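Side-chain contacts in cytolethal distending toxin protein C (Haemophilus ducreyi, PDB 1SR4), which serves as the lectin-like, probably carbohydrate-binding beta-trefoil subunit that assembles with subunits A and B into a bacterial genotoxin: residues L42-E47 with P148-S153; K54-L59 with K88-T93; C115-D120 with K125-G130. One frame throughout, in Å; residues are numbered along the deposited sequence.

Contact 1: L42-E47 with P148-S153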
loop_
_atom_site.group_PDB
_atom_site.type_symbol
_atom_site.label_atom_id
_atom_site.label_comp_id
_atom_site.label_asym_id
_atom_site.label_seq_id
_atom_site.Cartn_x
_atom_site.Cartn_y
_atom_site.Cartn_z
ATOM N N LEU C 42 -7.225 22.750 4.451
ATOM C CA LEU C 42 -8.319 21.967 3.878
ATOM C C LEU C 42 -8.560 22.295 2.402
ATOM O O LEU C 42 -9.257 21.558 1.705
ATOM C CB LEU C 42 -9.623 22.152 4.679
ATOM C CG LEU C 42 -9.670 21.489 6.064
ATOM C CD1 LEU C 42 -11.060 21.710 6.665
ATOM C CD2 LEU C 42 -9.360 19.981 5.970
ATOM N N SER C 43 -7.987 23.398 1.926
ATOM C CA SER C 43 -8.140 23.762 0.530
ATOM C C SER C 43 -7.329 22.819 -0.361
ATOM O O SER C 43 -7.478 22.842 -1.585
ATOM C CB SER C 43 -7.688 25.205 0.292
ATOM O OG SER C 43 -6.307 25.357 0.548
ATOM N N THR C 44 -6.467 22.001 0.248
ATOM C CA THR C 44 -5.647 21.056 -0.517
ATOM C C THR C 44 -6.120 19.613 -0.350
ATOM O O THR C 44 -5.524 18.688 -0.926
ATOM C CB THR C 44 -4.159 21.096 -0.100
ATOM O OG1 THR C 44 -4.039 20.660 1.261
ATOM C CG2 THR C 44 -3.586 22.510 -0.234
ATOM N N HIS C 45 -7.190 19.427 0.428
ATOM C CA HIS C 45 -7.746 18.095 0.693
ATOM C C HIS C 45 -8.940 17.730 -0.180
ATOM O O HIS C 45 -9.757 18.588 -0.530
ATOM C CB HIS C 45 -8.225 17.969 2.150
ATOM C CG HIS C 45 -7.129 17.990 3.168
ATOM N ND1 HIS C 45 -7.258 17.389 4.401
ATOM C CD2 HIS C 45 -5.901 18.562 3.155
ATOM C CE1 HIS C 45 -6.158 17.591 5.107
ATOM N NE2 HIS C 45 -5.319 18.301 4.375
ATOM N N TRP C 46 -9.031 16.440 -0.494
ATOM C CA TRP C 46 -10.125 15.864 -1.268
ATOM C C TRP C 46 -10.426 14.503 -0.682
ATOM O O TRP C 46 -9.535 13.842 -0.124
ATOM C CB TRP C 46 -9.740 15.641 -2.731
ATOM C CG TRP C 46 -9.309 16.875 -3.440
ATOM C CD1 TRP C 46 -8.033 17.328 -3.599
ATOM C CD2 TRP C 46 -10.158 17.816 -4.102
ATOM N NE1 TRP C 46 -8.038 18.497 -4.329
ATOM C CE2 TRP C 46 -9.332 18.814 -4.650
ATOM C CE3 TRP C 46 -11.542 17.904 -4.289
ATOM C CZ2 TRP C 46 -9.843 19.898 -5.374
ATOM C CZ3 TRP C 46 -12.048 18.966 -5.007
ATOM C CH2 TRP C 46 -11.200 19.953 -5.545
ATOM N N GLU C 47 -11.682 14.093 -0.806
ATOM C CA GLU C 47 -12.108 12.773 -0.376
ATOM C C GLU C 47 -12.199 11.998 -1.680
ATOM O O GLU C 47 -12.790 12.474 -2.660
ATOM C CB GLU C 47 -13.480 12.831 0.297
ATOM C CG GLU C 47 -13.463 13.674 1.568
ATOM C CD GLU C 47 -14.839 13.847 2.176
ATOM O OE1 GLU C 47 -15.841 13.701 1.438
ATOM O OE2 GLU C 47 -14.912 14.147 3.387
ATOM N N PRO C 148 -0.789 11.514 0.749
ATOM C CA PRO C 148 -1.382 11.883 2.038
ATOM C C PRO C 148 -1.798 13.363 1.947
ATOM O O PRO C 148 -1.182 14.153 1.225
ATOM C CB PRO C 148 -0.234 11.648 3.029
ATOM C CG PRO C 148 0.541 10.489 2.389
ATOM C CD PRO C 148 0.551 10.910 0.926
ATOM N N PRO C 149 -2.852 13.754 2.675
ATOM C CA PRO C 149 -3.320 15.141 2.640
ATOM C C PRO C 149 -2.365 16.129 3.290
ATOM O O PRO C 149 -1.880 15.901 4.408
ATOM C CB PRO C 149 -4.667 15.057 3.338
ATOM C CG PRO C 149 -4.454 13.928 4.349
ATOM C CD PRO C 149 -3.744 12.909 3.498
ATOM N N PHE C 150 -2.085 17.226 2.582
ATOM C CA PHE C 150 -1.177 18.248 3.086
ATOM C C PHE C 150 -1.674 18.869 4.394
ATOM O O PHE C 150 -2.871 19.135 4.572
ATOM C CB PHE C 150 -1.012 19.382 2.060
ATOM C CG PHE C 150 -0.355 20.613 2.631
ATOM C CD1 PHE C 150 1.034 20.675 2.771
ATOM C CD2 PHE C 150 -1.136 21.674 3.119
ATOM C CE1 PHE C 150 1.649 21.769 3.402
ATOM C CE2 PHE C 150 -0.544 22.778 3.753
ATOM C CZ PHE C 150 0.856 22.830 3.899
ATOM N N GLY C 151 -0.745 19.139 5.300
ATOM C CA GLY C 151 -1.130 19.767 6.549
ATOM C C GLY C 151 -0.504 19.099 7.750
ATOM O O GLY C 151 0.466 18.350 7.621
ATOM N N PRO C 152 -1.039 19.368 8.946
ATOM C CA PRO C 152 -0.528 18.782 10.185
ATOM C C PRO C 152 -0.919 17.327 10.296
ATOM O O PRO C 152 -1.827 16.861 9.614
ATOM C CB PRO C 152 -1.186 19.635 11.256
ATOM C CG PRO C 152 -2.530 19.936 10.648
ATOM C CD PRO C 152 -2.174 20.272 9.210
ATOM N N SER C 153 -0.194 16.594 11.127
ATOM C CA SER C 153 -0.493 15.200 11.367
ATOM C C SER C 153 0.258 14.819 12.637
ATOM O O SER C 153 1.214 15.480 13.034
ATOM C CB SER C 153 -0.075 14.308 10.181
ATOM O OG SER C 153 1.331 14.167 10.059
#
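The first torsion of H45 (chi1 -68°) sets its CG beside the backbone N and sends the imidazole across to P149 and F150, while T44 turns its OG1 in between backbone N and carbonyl carbon, where it meets the CB of F150. The H45 NE2 donates to the backbone O of F150 over 2.6 Å; the N-H...O angle of 160° and the acceptor's place in the ring plane show a fairly straight bond, although NE2 stands somewhat tilted from the plane of that carbonyl. R19 bonds to ND1, which suggests that this nitrogen accepts while NE2 carries the proton. P149 meets the face: its CB lies 3.4 Å from the centroid of the H45 ring and only 11° off the ring normal, a CH-pi contact almost over the middle. Toward the rim of the opposite face lies the CA of L42. Hydrogen bonds at both ring nitrogens, with P149 over one face, should limit rotation of the ring.

F150 turns its ring away from the histidine. The OG1 of T44 lies 3.4 Å from F150 CB and 3.6 Å from F150 CD2, at the ring edge and near its plane; both partners are carbons, so this is van der Waals contact, and the hydrogen bond of T44 OG1 is with the carbonyl O of Y41. On the outer side, Q66 of subunit A binds G151 O, and Q247 of subunit B packs on P148 and P149.

The contact thus fastens the end of the 3-10 turn and H45, the link to strand 46-50, to the irregular segment after strand 144-147. Strand 19-24 runs between those two strands in the sheet, and S21 OG bonds to both T44 O and F150 N.

Contact 2: K54-L59 with K88-T93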
loop_
_atom_site.group_PDB
_atom_site.type_symbol
_atom_site.label_atom_id
_atom_site.label_comp_id
_atom_site.label_asym_id
_atom_site.label_seq_id
_atom_site.Cartn_x
_atom_site.Cartn_y
_atom_site.Cartn_z
ATOM N N LYS C 54 -22.907 3.511 -14.580
ATOM C CA LYS C 54 -22.385 2.763 -15.720
ATOM C C LYS C 54 -22.453 3.469 -17.072
ATOM O O LYS C 54 -22.254 2.839 -18.108
ATOM C CB LYS C 54 -23.115 1.416 -15.818
ATOM C CG LYS C 54 -22.963 0.537 -14.577
ATOM C CD LYS C 54 -21.501 0.176 -14.337
ATOM C CE LYS C 54 -21.282 -0.369 -12.938
ATOM N NZ LYS C 54 -22.264 -1.437 -12.608
ATOM N N GLU C 55 -22.692 4.772 -17.080
ATOM C CA GLU C 55 -22.808 5.470 -18.352
ATOM C C GLU C 55 -21.510 5.820 -19.063
ATOM O O GLU C 55 -21.546 6.295 -20.196
ATOM C CB GLU C 55 -23.630 6.748 -18.181
ATOM C CG GLU C 55 -22.987 7.777 -17.281
ATOM C CD GLU C 55 -23.348 7.581 -15.822
ATOM O OE1 GLU C 55 -23.271 6.440 -15.331
ATOM O OE2 GLU C 55 -23.708 8.578 -15.165
ATOM N N TYR C 56 -20.367 5.577 -18.426
ATOM C CA TYR C 56 -19.082 5.924 -19.033
ATOM C C TYR C 56 -18.198 4.705 -19.289
ATOM O O TYR C 56 -16.967 4.820 -19.319
ATOM C CB TYR C 56 -18.321 6.913 -18.129
ATOM C CG TYR C 56 -19.116 8.140 -17.720
ATOM C CD1 TYR C 56 -19.508 9.087 -18.661
ATOM C CD2 TYR C 56 -19.502 8.334 -16.398
ATOM C CE1 TYR C 56 -20.276 10.204 -18.299
ATOM C CE2 TYR C 56 -20.271 9.448 -16.020
ATOM C CZ TYR C 56 -20.658 10.374 -16.974
ATOM O OH TYR C 56 -21.456 11.445 -16.616
ATOM N N GLU C 57 -18.798 3.542 -19.491
ATOM C CA GLU C 57 -17.975 2.361 -19.702
ATOM C C GLU C 57 -17.240 2.288 -21.036
ATOM O O GLU C 57 -16.177 1.679 -21.112
ATOM C CB GLU C 57 -18.797 1.084 -19.515
ATOM C CG GLU C 57 -19.266 0.896 -18.087
ATOM C CD GLU C 57 -18.109 0.856 -17.091
ATOM O OE1 GLU C 57 -17.320 -0.106 -17.159
ATOM O OE2 GLU C 57 -17.988 1.784 -16.247
ATOM N N LYS C 58 -17.767 2.924 -22.075
ATOM C CA LYS C 58 -17.112 2.823 -23.373
ATOM C C LYS C 58 -15.679 3.346 -23.422
ATOM O O LYS C 58 -14.833 2.750 -24.077
ATOM C CB LYS C 58 -17.962 3.490 -24.462
ATOM C CG LYS C 58 -17.781 4.989 -24.636
ATOM C CD LYS C 58 -18.191 5.403 -26.057
ATOM C CE LYS C 58 -17.902 6.878 -26.346
ATOM N NZ LYS C 58 -18.719 7.802 -25.504
ATOM N N LEU C 59 -15.393 4.435 -22.715
ATOM C CA LEU C 59 -14.043 4.992 -22.712
ATOM C C LEU C 59 -13.286 4.779 -21.400
ATOM O O LEU C 59 -12.258 5.419 -21.167
ATOM C CB LEU C 59 -14.109 6.492 -23.029
ATOM C CG LEU C 59 -14.814 6.825 -24.355
ATOM C CD1 LEU C 59 -14.891 8.335 -24.552
ATOM C CD2 LEU C 59 -14.057 6.173 -25.509
ATOM N N LYS C 88 -23.245 16.042 -8.468
ATOM C CA LYS C 88 -24.245 15.401 -9.328
ATOM C C LYS C 88 -24.009 15.639 -10.829
ATOM O O LYS C 88 -24.571 14.929 -11.672
ATOM C CB LYS C 88 -25.656 15.881 -8.960
ATOM C CG LYS C 88 -26.241 15.264 -7.678
ATOM C CD LYS C 88 -25.596 15.798 -6.381
ATOM C CE LYS C 88 -24.439 14.919 -5.890
ATOM N NZ LYS C 88 -23.986 15.253 -4.496
ATOM N N ASP C 89 -23.205 16.642 -11.172
ATOM C CA ASP C 89 -22.904 16.911 -12.587
ATOM C C ASP C 89 -21.767 15.964 -12.974
ATOM O O ASP C 89 -20.615 16.372 -13.148
ATOM C CB ASP C 89 -22.470 18.371 -12.777
ATOM C CG ASP C 89 -22.139 18.701 -14.223
ATOM O OD1 ASP C 89 -22.264 17.803 -15.075
ATOM O OD2 ASP C 89 -21.742 19.856 -14.508
ATOM N N THR C 90 -22.111 14.691 -13.101
ATOM C CA THR C 90 -21.137 13.657 -13.397
ATOM C C THR C 90 -20.300 13.853 -14.660
ATOM O O THR C 90 -19.130 13.458 -14.681
ATOM C CB THR C 90 -21.816 12.260 -13.410
ATOM O OG1 THR C 90 -22.823 12.209 -14.427
ATOM C CG2 THR C 90 -22.468 11.989 -12.070
ATOM N N ASP C 91 -20.874 14.469 -15.700
ATOM C CA ASP C 91 -20.125 14.706 -16.938
ATOM C C ASP C 91 -18.874 15.551 -16.676
ATOM O O ASP C 91 -17.878 15.436 -17.389
ATOM C CB ASP C 91 -20.985 15.431 -17.975
ATOM C CG ASP C 91 -21.959 14.508 -18.694
ATOM O OD1 ASP C 91 -22.056 13.306 -18.349
ATOM O OD2 ASP C 91 -22.634 15.006 -19.623
ATOM N N HIS C 92 -18.925 16.415 -15.668
ATOM C CA HIS C 92 -17.770 17.258 -15.360
ATOM C C HIS C 92 -17.011 16.855 -14.113
ATOM O O HIS C 92 -15.938 17.382 -13.859
ATOM C CB HIS C 92 -18.200 18.711 -15.189
ATOM C CG HIS C 92 -18.737 19.331 -16.443
ATOM N ND1 HIS C 92 -17.926 19.708 -17.493
ATOM C CD2 HIS C 92 -20.006 19.594 -16.832
ATOM C CE1 HIS C 92 -18.675 20.172 -18.478
ATOM N NE2 HIS C 92 -19.941 20.112 -18.104
ATOM N N THR C 93 -17.547 15.923 -13.336
ATOM C CA THR C 93 -16.888 15.564 -12.084
ATOM C C THR C 93 -16.347 14.158 -11.978
ATOM O O THR C 93 -15.580 13.872 -11.055
ATOM C CB THR C 93 -17.833 15.784 -10.895
ATOM O OG1 THR C 93 -18.975 14.936 -11.032
ATOM C CG2 THR C 93 -18.308 17.240 -10.865
#
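Y56 reaches the short helix 90-93 with its phenol oxygen, which meets two side chains at once. OH donates to D91 OD1 at 2.6 Å, using the anti lone pair of that carboxylate oxygen, and T90 OG1 is hydrogen-bonded to the same Y56 OH at 2.7 Å. Both partners lie at the ring edge, near its plane, whereas the D91 carboxylate is turned 69° from the ring. T90 CB also comes within 3.3 Å of Y56 OH, so the phenol ends against the first turn of the helix. In this beta-trefoil protein the arrangement joins a type I beta turn, K54 to E57, in the loop between strands 46-50 and 64-69, to a helical turn with D89 at its N-cap position. E55 and T93 form the next shell. E55 chi1 (65°) puts CG between backbone N and carbonyl carbon, 3.4 Å above the centre of the Y56 ring, and the bend at chi2 carries the carboxylate on to Y51 OH, which holds OE2. On the helix side, D89 O accepts H92 N at 3.0 Å and T93 OG1 at 3.0 Å, from opposite faces of its carbonyl plane. Further out, Q67 of strand 64-69 bonds to T93 OG1, and L65 of that strand packs on Y56.

Contact 3: C115-D120 with K125-G130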
loop_
_atom_site.group_PDB
_atom_site.type_symbol
_atom_site.label_atom_id
_atom_site.label_comp_id
_atom_site.label_asym_id
_atom_site.label_seq_id
_atom_site.Cartn_x
_atom_site.Cartn_y
_atom_site.Cartn_z
ATOM N N CYS C 115 -6.948 13.386 -21.178
ATOM C CA CYS C 115 -6.043 13.277 -20.026
ATOM C C CYS C 115 -5.815 14.621 -19.332
ATOM O O CYS C 115 -5.710 15.654 -19.982
ATOM C CB CYS C 115 -4.666 12.761 -20.472
ATOM S SG CYS C 115 -4.525 11.036 -21.045
ATOM N N ILE C 116 -5.716 14.606 -18.007
ATOM C CA ILE C 116 -5.445 15.827 -17.262
ATOM C C ILE C 116 -3.930 15.971 -17.232
ATOM O O ILE C 116 -3.221 15.046 -16.840
ATOM C CB ILE C 116 -5.945 15.729 -15.797
ATOM C CG1 ILE C 116 -7.466 15.582 -15.780
ATOM C CG2 ILE C 116 -5.484 16.960 -15.000
ATOM C CD1 ILE C 116 -8.064 15.574 -14.367
ATOM N N THR C 117 -3.426 17.127 -17.634
ATOM C CA THR C 117 -1.980 17.343 -17.647
ATOM C C THR C 117 -1.628 18.666 -16.977
ATOM O O THR C 117 -2.484 19.543 -16.815
ATOM C CB THR C 117 -1.426 17.409 -19.093
ATOM O OG1 THR C 117 -2.024 18.519 -19.778
ATOM C CG2 THR C 117 -1.720 16.127 -19.847
ATOM N N SER C 118 -0.373 18.788 -16.563
ATOM C CA SER C 118 0.121 20.023 -15.969
ATOM C C SER C 118 1.589 20.128 -16.385
ATOM O O SER C 118 2.428 19.386 -15.881
ATOM C CB SER C 118 0.014 19.990 -14.450
ATOM O OG SER C 118 0.441 21.230 -13.910
ATOM N N HIS C 119 1.884 21.047 -17.300
ATOM C CA HIS C 119 3.242 21.246 -17.822
ATOM C C HIS C 119 4.016 22.375 -17.167
ATOM O O HIS C 119 5.182 22.607 -17.500
ATOM C CB HIS C 119 3.189 21.561 -19.324
ATOM C CG HIS C 119 2.833 20.393 -20.185
ATOM N ND1 HIS C 119 1.529 20.043 -20.470
ATOM C CD2 HIS C 119 3.613 19.498 -20.834
ATOM C CE1 HIS C 119 1.524 18.984 -21.262
ATOM N NE2 HIS C 119 2.775 18.634 -21.497
ATOM N N ASP C 120 3.384 23.094 -16.253
ATOM C CA ASP C 120 4.054 24.228 -15.636
ATOM C C ASP C 120 3.222 24.752 -14.473
ATOM O O ASP C 120 2.086 24.301 -14.267
ATOM C CB ASP C 120 4.256 25.314 -16.706
ATOM C CG ASP C 120 5.085 26.500 -16.213
ATOM O OD1 ASP C 120 6.012 26.318 -15.388
ATOM O OD2 ASP C 120 4.817 27.628 -16.683
ATOM N N LYS C 125 -4.879 21.403 -17.551
ATOM C CA LYS C 125 -5.825 21.265 -18.635
ATOM C C LYS C 125 -6.170 19.824 -18.927
ATOM O O LYS C 125 -5.505 18.902 -18.455
ATOM C CB LYS C 125 -5.298 21.953 -19.892
ATOM C CG LYS C 125 -3.831 21.737 -20.157
ATOM C CD LYS C 125 -3.305 22.777 -21.154
ATOM C CE LYS C 125 -3.507 24.199 -20.634
ATOM N NZ LYS C 125 -2.999 25.245 -21.575
ATOM N N LEU C 126 -7.236 19.662 -19.700
ATOM C CA LEU C 126 -7.754 18.367 -20.096
ATOM C C LEU C 126 -7.553 18.298 -21.604
ATOM O O LEU C 126 -8.268 18.959 -22.364
ATOM C CB LEU C 126 -9.235 18.311 -19.736
ATOM C CG LEU C 126 -10.017 17.008 -19.795
ATOM C CD1 LEU C 126 -9.467 16.012 -18.794
ATOM C CD2 LEU C 126 -11.476 17.322 -19.496
ATOM N N GLU C 127 -6.575 17.513 -22.039
ATOM C CA GLU C 127 -6.277 17.423 -23.469
ATOM C C GLU C 127 -6.336 16.031 -24.076
ATOM O O GLU C 127 -6.174 15.022 -23.383
ATOM C CB GLU C 127 -4.896 18.012 -23.739
ATOM C CG GLU C 127 -3.778 17.384 -22.926
ATOM C CD GLU C 127 -2.410 18.014 -23.208
ATOM O OE1 GLU C 127 -1.947 17.961 -24.370
ATOM O OE2 GLU C 127 -1.794 18.556 -22.267
ATOM N N PRO C 128 -6.550 15.962 -25.397
ATOM C CA PRO C 128 -6.623 14.680 -26.100
ATOM C C PRO C 128 -5.324 13.921 -25.882
ATOM O O PRO C 128 -4.247 14.504 -25.917
ATOM C CB PRO C 128 -6.786 15.095 -27.565
ATOM C CG PRO C 128 -7.444 16.436 -27.478
ATOM C CD PRO C 128 -6.719 17.085 -26.337
ATOM N N CYS C 129 -5.415 12.622 -25.644
ATOM C CA CYS C 129 -4.209 11.844 -25.462
ATOM C C CYS C 129 -4.289 10.546 -26.241
ATOM O O CYS C 129 -3.757 9.530 -25.807
ATOM C CB CYS C 129 -3.930 11.582 -23.963
ATOM S SG CYS C 129 -5.339 11.050 -22.924
ATOM N N GLY C 130 -4.953 10.602 -27.399
ATOM C CA GLY C 130 -5.078 9.444 -28.263
ATOM C C GLY C 130 -6.117 8.436 -27.826
ATOM O O GLY C 130 -7.061 8.761 -27.098
#
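C115 and T117 pair with E127 and K125 as antiparallel hydrogen-bonded pairs (C115 N to E127 O, 2.9 Å) flanking the non-hydrogen-bonded pair I116-L126, in a strongly twisted hairpin whose strand directions lie 139° apart.

The side chains divide between two faces. On that of I116 and L126, CG1 of I116 touches CD1 of L126 at 3.6 Å, and I107 of strand 105-109 packs on I116. On the other face, T117 places OG1 between backbone N and carbonyl carbon (chi1 62°), which points it at the carboxylate of E127, whose chain is extended beyond CG and crosses the threonine at about a right angle. T117 OG1 donates to E127 OE2 over a very short 2.5 Å, and the methyl CG2 of T117 lies 3.4 Å from that same E127 OE2. H119 turns its ring edge to the same oxygen: E127 OE2 lies near the H119 ring plane, 3.5 Å from H119 CE1.

At the open end of the hairpin, C115 SG and C129 SG are joined covalently at 2.0 Å with an unstrained dihedral of 84°, and K108 packs on both cysteines.

The chemistry implies a hairpin closed twice over, by its backbone ladder and by an oxidised crosslink that ties C129 back to the first residue of strand 115-117. The carboxylate of E127 would probably favour a protonated H119, although the ring's charge is not established.

Overall arrangement
Contact 1 opens first, at 42-47, which runs into strand 46-50, and closes only at 148-153, beyond strand 144-147, so it spans most of the trefoil domain. The other two fall within that span, one after the other, and none of the three cross. Contact 2 closes the loop from 54-59 to 88-93, which includes strands 64-69, 75-77 and 84-86. Contact 3 closes the hairpin of strands 115-117 and 125-127, with a disulfide at its open end. No two contacts touch: contacts 2 and 3 have centres about 18 Å apart, and contact 1 lies about 26 and 24 Å from them, centre to centre, with contacts 1 and 2 on opposite sides of the chain's centre. Contact 1 alone of the three is touched by the partner subunits.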